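Local coordinates for surface-associated protein CshA (PDB 5L2D) that binds host fibronectin as a cell-wall-anchored adhesin of Streptococcus gordonii, of which this chain forms the second non-repetitive domain, at residues Asn32-Gly37 and Pro103-Gly108; Gly37-Gly42 and Leu57-Leu62; Ala88-Leu93 and Val138-Lys143. One frame throughout, in Å; residues are numbered along the deposited sequence.

Interaction 1 (Asn32-Gly37 and Pro103-Gly108)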
# COMPACT_ATOMS: atom_id res chain seq x y z
N ASN A 32 -2.02 -21.57 -0.60
CA ASN A 32 -1.23 -21.32 0.57
C ASN A 32 -1.76 -20.14 1.46
O ASN A 32 -1.00 -19.31 2.02
CB ASN A 32 0.21 -21.12 0.10
CG ASN A 32 1.21 -21.70 1.05
OD1 ASN A 32 0.93 -22.69 1.69
ND2 ASN A 32 2.38 -21.08 1.16
N LEU A 33 -3.09 -20.09 1.60
CA LEU A 33 -3.74 -19.15 2.49
C LEU A 33 -3.56 -19.57 3.91
O LEU A 33 -3.38 -20.74 4.23
CB LEU A 33 -5.24 -19.13 2.24
CG LEU A 33 -5.73 -18.43 0.99
CD1 LEU A 33 -7.26 -18.43 0.97
CD2 LEU A 33 -5.19 -17.02 0.95
N ASP A 34 -3.68 -18.60 4.80
CA ASP A 34 -3.40 -18.83 6.19
C ASP A 34 -4.62 -19.46 6.90
O ASP A 34 -5.66 -19.70 6.25
CB ASP A 34 -2.85 -17.53 6.83
CG ASP A 34 -3.92 -16.58 7.32
OD1 ASP A 34 -5.12 -16.66 6.94
OD2 ASP A 34 -3.51 -15.71 8.11
N PRO A 35 -4.48 -19.78 8.20
CA PRO A 35 -5.56 -20.32 9.02
C PRO A 35 -6.86 -19.55 8.92
O PRO A 35 -7.93 -20.17 8.83
CB PRO A 35 -4.99 -20.21 10.42
CG PRO A 35 -3.52 -20.48 10.24
CD PRO A 35 -3.18 -19.90 8.90
N GLN A 36 -6.77 -18.22 8.92
CA GLN A 36 -7.96 -17.35 8.83
C GLN A 36 -8.44 -17.11 7.42
O GLN A 36 -9.27 -16.22 7.22
CB GLN A 36 -7.69 -15.96 9.41
CG GLN A 36 -6.96 -15.91 10.74
CD GLN A 36 -6.85 -14.49 11.28
OE1 GLN A 36 -7.48 -13.54 10.75
NE2 GLN A 36 -6.06 -14.33 12.32
N GLY A 37 -7.91 -17.84 6.44
CA GLY A 37 -8.24 -17.60 5.03
C GLY A 37 -7.64 -16.34 4.41
O GLY A 37 -7.96 -15.96 3.28
N PRO A 103 -3.61 -8.12 15.06
CA PRO A 103 -4.75 -7.83 14.21
C PRO A 103 -5.08 -9.00 13.30
O PRO A 103 -4.29 -9.93 13.24
CB PRO A 103 -4.28 -6.62 13.38
CG PRO A 103 -2.93 -6.27 13.85
CD PRO A 103 -2.39 -7.48 14.55
N PRO A 104 -6.25 -8.96 12.62
CA PRO A 104 -6.62 -10.01 11.66
C PRO A 104 -5.75 -10.02 10.40
O PRO A 104 -5.16 -9.00 10.04
CB PRO A 104 -8.08 -9.70 11.30
CG PRO A 104 -8.38 -8.33 11.83
CD PRO A 104 -7.35 -8.01 12.87
N SER A 105 -5.69 -11.19 9.76
CA SER A 105 -4.92 -11.40 8.53
C SER A 105 -5.46 -10.50 7.41
O SER A 105 -6.67 -10.23 7.38
CB SER A 105 -5.02 -12.88 8.07
OG SER A 105 -4.66 -13.82 9.09
N VAL A 106 -4.59 -10.03 6.51
CA VAL A 106 -5.10 -9.27 5.36
C VAL A 106 -5.74 -10.27 4.40
O VAL A 106 -5.40 -11.44 4.46
CB VAL A 106 -4.05 -8.32 4.67
CG1 VAL A 106 -2.84 -8.03 5.56
CG2 VAL A 106 -3.61 -8.84 3.31
N THR A 107 -6.67 -9.84 3.54
CA THR A 107 -7.45 -10.78 2.73
C THR A 107 -8.31 -10.09 1.69
O THR A 107 -8.56 -8.89 1.77
CB THR A 107 -8.42 -11.62 3.62
OG1 THR A 107 -9.30 -12.41 2.79
CG2 THR A 107 -9.25 -10.70 4.55
N GLY A 108 -8.79 -10.90 0.74
CA GLY A 108 -9.80 -10.46 -0.21
C GLY A 108 -11.19 -10.87 0.24
O GLY A 108 -12.04 -10.00 0.53
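A type I beta turn from Asp34 to Gly37 holds the side chains of Asp34 and Gln36 against Ser105, joining two irregular surface loops within non-repetitive domain 2 of CshA. The turn is closed by its own backbone bond, Gly37 N to Asp34 O at 2.9 Å. Beyond CG the chain of Gln36 is extended (chi2 -175°), and this reach carries its amide across to the facing loop. There Gln36 OE1 accepts the backbone N-H of Ser105 at 3.1 Å. The bond is almost straight, with 173° at the hydrogen, yet the donor stands well above the plane of the glutamine carbonyl. Gln36 OE1 also rests 3.7 Å from Pro104 CA. The hydroxyl of Ser105 is directed to the carboxylate of Asp34, with OG as donor and OD2 as acceptor, although the modelled separation is too short to be trusted in detail. The other carboxylate oxygen, OD1, accepts the backbone N-H of Gly38, so the carboxylate probably links the chain just after the turn to the serine of the second loop. Farther along, Gly37 O lies 3.8 Å from Thr107 OG1.

Interaction 2 (Gly37-Gly42 and Leu57-Leu62)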
# COMPACT_ATOMS: atom_id res chain seq x y z
N GLY A 37 -7.91 -17.84 6.44
CA GLY A 37 -8.24 -17.60 5.03
C GLY A 37 -7.64 -16.34 4.41
O GLY A 37 -7.96 -15.96 3.28
N GLY A 38 -6.75 -15.69 5.15
CA GLY A 38 -6.09 -14.50 4.65
C GLY A 38 -4.69 -14.80 4.17
O GLY A 38 -4.32 -15.94 3.90
N PHE A 39 -3.89 -13.74 4.08
CA PHE A 39 -2.61 -13.78 3.39
C PHE A 39 -1.49 -13.87 4.39
O PHE A 39 -1.51 -13.19 5.40
CB PHE A 39 -2.41 -12.50 2.58
CG PHE A 39 -3.29 -12.39 1.36
CD1 PHE A 39 -4.55 -12.98 1.30
CD2 PHE A 39 -2.87 -11.66 0.28
CE1 PHE A 39 -5.34 -12.87 0.18
CE2 PHE A 39 -3.66 -11.54 -0.84
CZ PHE A 39 -4.90 -12.14 -0.90
N LYS A 40 -0.52 -14.70 4.09
CA LYS A 40 0.69 -14.79 4.89
C LYS A 40 1.83 -14.85 3.93
O LYS A 40 1.63 -14.86 2.70
CB LYS A 40 0.69 -16.05 5.77
CG LYS A 40 0.57 -17.37 5.01
CD LYS A 40 0.52 -18.56 5.97
CE LYS A 40 -0.19 -19.79 5.38
NZ LYS A 40 0.61 -20.41 4.32
N VAL A 41 3.04 -14.91 4.49
CA VAL A 41 4.18 -15.00 3.62
C VAL A 41 4.08 -16.38 3.02
O VAL A 41 3.92 -17.37 3.75
CB VAL A 41 5.52 -14.87 4.37
CG1 VAL A 41 6.67 -14.88 3.37
CG2 VAL A 41 5.57 -13.59 5.19
N GLY A 42 4.13 -16.43 1.69
CA GLY A 42 4.20 -17.68 0.97
C GLY A 42 2.92 -17.94 0.24
O GLY A 42 2.90 -18.76 -0.71
N LEU A 57 1.51 -13.83 -8.22
CA LEU A 57 1.77 -12.93 -7.12
C LEU A 57 1.97 -13.75 -5.89
O LEU A 57 1.07 -14.52 -5.53
CB LEU A 57 0.58 -11.99 -6.86
CG LEU A 57 0.55 -10.73 -7.73
CD1 LEU A 57 -0.74 -9.97 -7.51
CD2 LEU A 57 1.69 -9.80 -7.40
N THR A 58 3.11 -13.56 -5.23
CA THR A 58 3.44 -14.30 -4.01
C THR A 58 3.86 -13.33 -2.92
O THR A 58 4.75 -12.50 -3.15
CB THR A 58 4.61 -15.29 -4.23
OG1 THR A 58 4.47 -16.00 -5.49
CG2 THR A 58 4.70 -16.26 -3.05
N VAL A 59 3.27 -13.46 -1.73
CA VAL A 59 3.56 -12.52 -0.65
C VAL A 59 4.93 -12.79 -0.10
O VAL A 59 5.19 -13.90 0.38
CB VAL A 59 2.62 -12.67 0.55
CG1 VAL A 59 2.97 -11.67 1.64
CG2 VAL A 59 1.20 -12.45 0.14
N THR A 60 5.79 -11.79 -0.13
CA THR A 60 7.13 -12.01 0.43
C THR A 60 7.30 -11.42 1.79
O THR A 60 8.28 -11.70 2.44
CB THR A 60 8.26 -11.42 -0.43
OG1 THR A 60 8.19 -9.99 -0.42
CG2 THR A 60 8.13 -11.89 -1.84
N GLU A 61 6.40 -10.54 2.20
CA GLU A 61 6.59 -9.82 3.44
C GLU A 61 5.31 -9.17 3.96
O GLU A 61 4.46 -8.69 3.20
CB GLU A 61 7.68 -8.76 3.28
CG GLU A 61 8.15 -8.26 4.63
CD GLU A 61 9.49 -7.56 4.60
OE1 GLU A 61 9.59 -6.49 3.95
OE2 GLU A 61 10.44 -8.04 5.27
N LEU A 62 5.18 -9.18 5.28
CA LEU A 62 4.12 -8.45 5.97
C LEU A 62 4.70 -7.53 7.05
O LEU A 62 4.72 -7.87 8.22
CB LEU A 62 3.13 -9.44 6.59
CG LEU A 62 2.27 -10.20 5.59
CD1 LEU A 62 1.54 -11.38 6.24
CD2 LEU A 62 1.26 -9.28 4.94
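Residues 39-42 run at 116° (end-to-end direction) to residues 58-62, and a single backbone hydrogen bond, Gly42 N to Val59 O, joins the two segments. The site borders a classic beta bulge in the antiparallel sheet, where Thr60 and Glu61 both face Lys143 of the neighbouring strand. Gly42 N donates to Val59 O at 3.0 Å, in the plane of the carbonyl. The same oxygen receives a CA-H contact from Val41, whose CA is 3.6 Å away, and is flanked by the Val41 side chain, with CG1 at 3.5 Å from Val59 O. Gly42 has a positive phi of 111°, a backbone shape that favours glycine.

Val59 turns its side chain back toward the loop. With CG1 anti to the backbone N (chi1 180°), CB and both methyls gather round the carbonyl of Lys40, while CG2 meets Phe39 CD2 at 4.1 Å, the two side chains crossing at about a right angle. Leu62 approaches the same loop from beyond the bulge, its CD1 lying 3.6 Å from Phe39 O and 3.8 Å from Lys40 CA. The polar ends are engaged by residues outside the two segments: Lys40 NZ hydrogen-bonds to Asn32 O, Glu61 forms a salt bridge with Lys143, and Thr60 OG1 is hydrogen-bonded to Glu265 of the second subunit. The methyl CG2 of Thr58 lies 3.9 Å from Gly42 O.

Interaction 3 (Ala88-Leu93 and Val138-Lys143)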
# COMPACT_ATOMS: atom_id res chain seq x y z
N ALA A 88 9.66 -4.14 12.99
CA ALA A 88 8.29 -3.76 13.28
C ALA A 88 7.41 -4.78 12.63
O ALA A 88 7.71 -5.24 11.53
CB ALA A 88 7.98 -2.40 12.71
N ILE A 89 6.32 -5.14 13.29
CA ILE A 89 5.32 -5.96 12.61
C ILE A 89 4.05 -5.17 12.39
O ILE A 89 3.93 -4.03 12.84
CB ILE A 89 5.02 -7.25 13.36
CG1 ILE A 89 4.71 -6.97 14.85
CG2 ILE A 89 6.20 -8.18 13.21
CD1 ILE A 89 3.54 -7.75 15.40
N ASN A 90 3.14 -5.76 11.63
CA ASN A 90 1.86 -5.16 11.34
C ASN A 90 1.11 -5.09 12.67
O ASN A 90 0.95 -6.12 13.35
CB ASN A 90 1.08 -6.01 10.30
CG ASN A 90 1.61 -5.86 8.85
OD1 ASN A 90 2.52 -5.08 8.53
ND2 ASN A 90 1.01 -6.62 7.96
N SER A 91 0.70 -3.88 13.06
CA SER A 91 0.20 -3.58 14.41
C SER A 91 -1.04 -2.73 14.45
O SER A 91 -1.33 -2.01 13.51
CB SER A 91 1.23 -2.76 15.15
OG SER A 91 2.28 -3.57 15.56
N TYR A 92 -1.73 -2.75 15.59
CA TYR A 92 -2.63 -1.64 15.93
C TYR A 92 -1.83 -0.41 16.32
O TYR A 92 -0.76 -0.55 16.92
CB TYR A 92 -3.54 -2.01 17.09
CG TYR A 92 -4.60 -2.97 16.64
CD1 TYR A 92 -5.64 -2.55 15.80
CD2 TYR A 92 -4.53 -4.30 17.01
CE1 TYR A 92 -6.60 -3.45 15.36
CE2 TYR A 92 -5.49 -5.21 16.58
CZ TYR A 92 -6.51 -4.78 15.77
OH TYR A 92 -7.43 -5.70 15.38
N LEU A 93 -2.36 0.78 16.00
CA LEU A 93 -1.77 2.07 16.41
C LEU A 93 -1.74 2.19 17.95
O LEU A 93 -2.69 1.81 18.61
CB LEU A 93 -2.59 3.20 15.83
CG LEU A 93 -2.76 3.21 14.32
CD1 LEU A 93 -3.77 4.27 13.91
CD2 LEU A 93 -1.42 3.47 13.66
N VAL A 138 -4.61 0.64 12.19
CA VAL A 138 -3.46 -0.25 11.97
C VAL A 138 -2.41 0.44 11.11
O VAL A 138 -2.72 1.23 10.23
CB VAL A 138 -3.89 -1.56 11.31
CG1 VAL A 138 -4.32 -2.57 12.35
CG2 VAL A 138 -5.02 -1.30 10.32
N ASN A 139 -1.16 0.17 11.45
CA ASN A 139 -0.02 0.51 10.63
C ASN A 139 0.43 -0.83 10.10
O ASN A 139 1.02 -1.64 10.85
CB ASN A 139 1.07 1.15 11.49
CG ASN A 139 2.30 1.49 10.70
OD1 ASN A 139 2.29 1.64 9.45
ND2 ASN A 139 3.39 1.60 11.41
N TRP A 140 0.11 -1.10 8.84
CA TRP A 140 0.55 -2.35 8.20
C TRP A 140 1.25 -2.10 6.87
O TRP A 140 1.46 -0.96 6.44
CB TRP A 140 -0.60 -3.34 8.05
CG TRP A 140 -1.73 -2.88 7.17
CD1 TRP A 140 -2.64 -1.92 7.46
CD2 TRP A 140 -2.09 -3.39 5.88
NE1 TRP A 140 -3.54 -1.78 6.43
CE2 TRP A 140 -3.23 -2.69 5.46
CE3 TRP A 140 -1.55 -4.39 5.04
CZ2 TRP A 140 -3.85 -2.92 4.24
CZ3 TRP A 140 -2.17 -4.64 3.82
CH2 TRP A 140 -3.31 -3.90 3.43
N GLY A 141 1.69 -3.21 6.30
CA GLY A 141 2.19 -3.26 4.94
C GLY A 141 2.40 -4.67 4.40
O GLY A 141 2.48 -5.63 5.15
N ILE A 142 2.46 -4.75 3.08
CA ILE A 142 2.61 -6.00 2.37
C ILE A 142 3.53 -5.85 1.12
O ILE A 142 3.53 -4.82 0.44
CB ILE A 142 1.21 -6.55 2.01
CG1 ILE A 142 1.28 -8.03 1.67
CG2 ILE A 142 0.64 -5.83 0.80
CD1 ILE A 142 -0.07 -8.65 1.36
N LYS A 143 4.35 -6.87 0.84
CA LYS A 143 5.10 -6.92 -0.41
C LYS A 143 4.81 -8.19 -1.15
O LYS A 143 4.70 -9.28 -0.56
CB LYS A 143 6.61 -6.84 -0.19
CG LYS A 143 7.14 -5.46 0.12
CD LYS A 143 8.42 -5.14 -0.63
CE LYS A 143 9.64 -5.79 0.01
NZ LYS A 143 9.71 -5.66 1.49
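With CG beside its own backbone N (chi1 -75°), Asn90 lays its amide along the chain at Gly141, while a chi1 of 63° swings the indole of Trp140 off CB so that its edge meets Asn90 ND2. OD1 of Asn90 accepts the N-H of Gly141 at 3.0 Å, the donor standing above the amide plane, and ND2 makes a weak bond to Gly141 O at 3.3 Å. Asn90 CG and Trp140 CB are 3.4 Å apart. The amide and indole planes are turned 80° against each other.

Next to this amide runs a short antiparallel ladder. Ser91 and Asn139 form a hydrogen-bonded pair: Ser91 N to Asn139 O at 3.2 Å, and Asn139 N to Ser91 O at 3.0 Å. Tyr92 and Val138 follow as a non-hydrogen-bonded pair, with Tyr92 CD1 resting on Val138 CG1 at 3.7 Å. Leu93 CD2 reaches Asn139 CB at 4.0 Å, its side chain crossing that of Asn139.

Val138-Lys143 also pair antiparallel with a strand of the second subunit, so the sheet continues across the interface. The Asn90 amide partly imitates a neighbouring strand, one of its two bonds being weak, and thus appears to extend the ladder by side-chain chemistry.

In the fold
From the N terminus, the chain leaves strand 30-31 and enters the loop that holds the first segments of interactions 1 and 2, which share Gly37. Interaction 2 closes the shorter loop, returning through strands 44-50 and 53-61, and lies wholly within the longer one that interaction 1 closes at Pro103-Gly108. Interaction 3 opens before that closure and ends at strand 138-150, so it crosses interaction 1 but follows interaction 2 in series. Val106 joins the first two contacts by a backbone bond to Phe39 and packs on Trp140 of the third. Leu62 on Ile142 connects interactions 2 and 3, tying the surface loops to one antiparallel sheet.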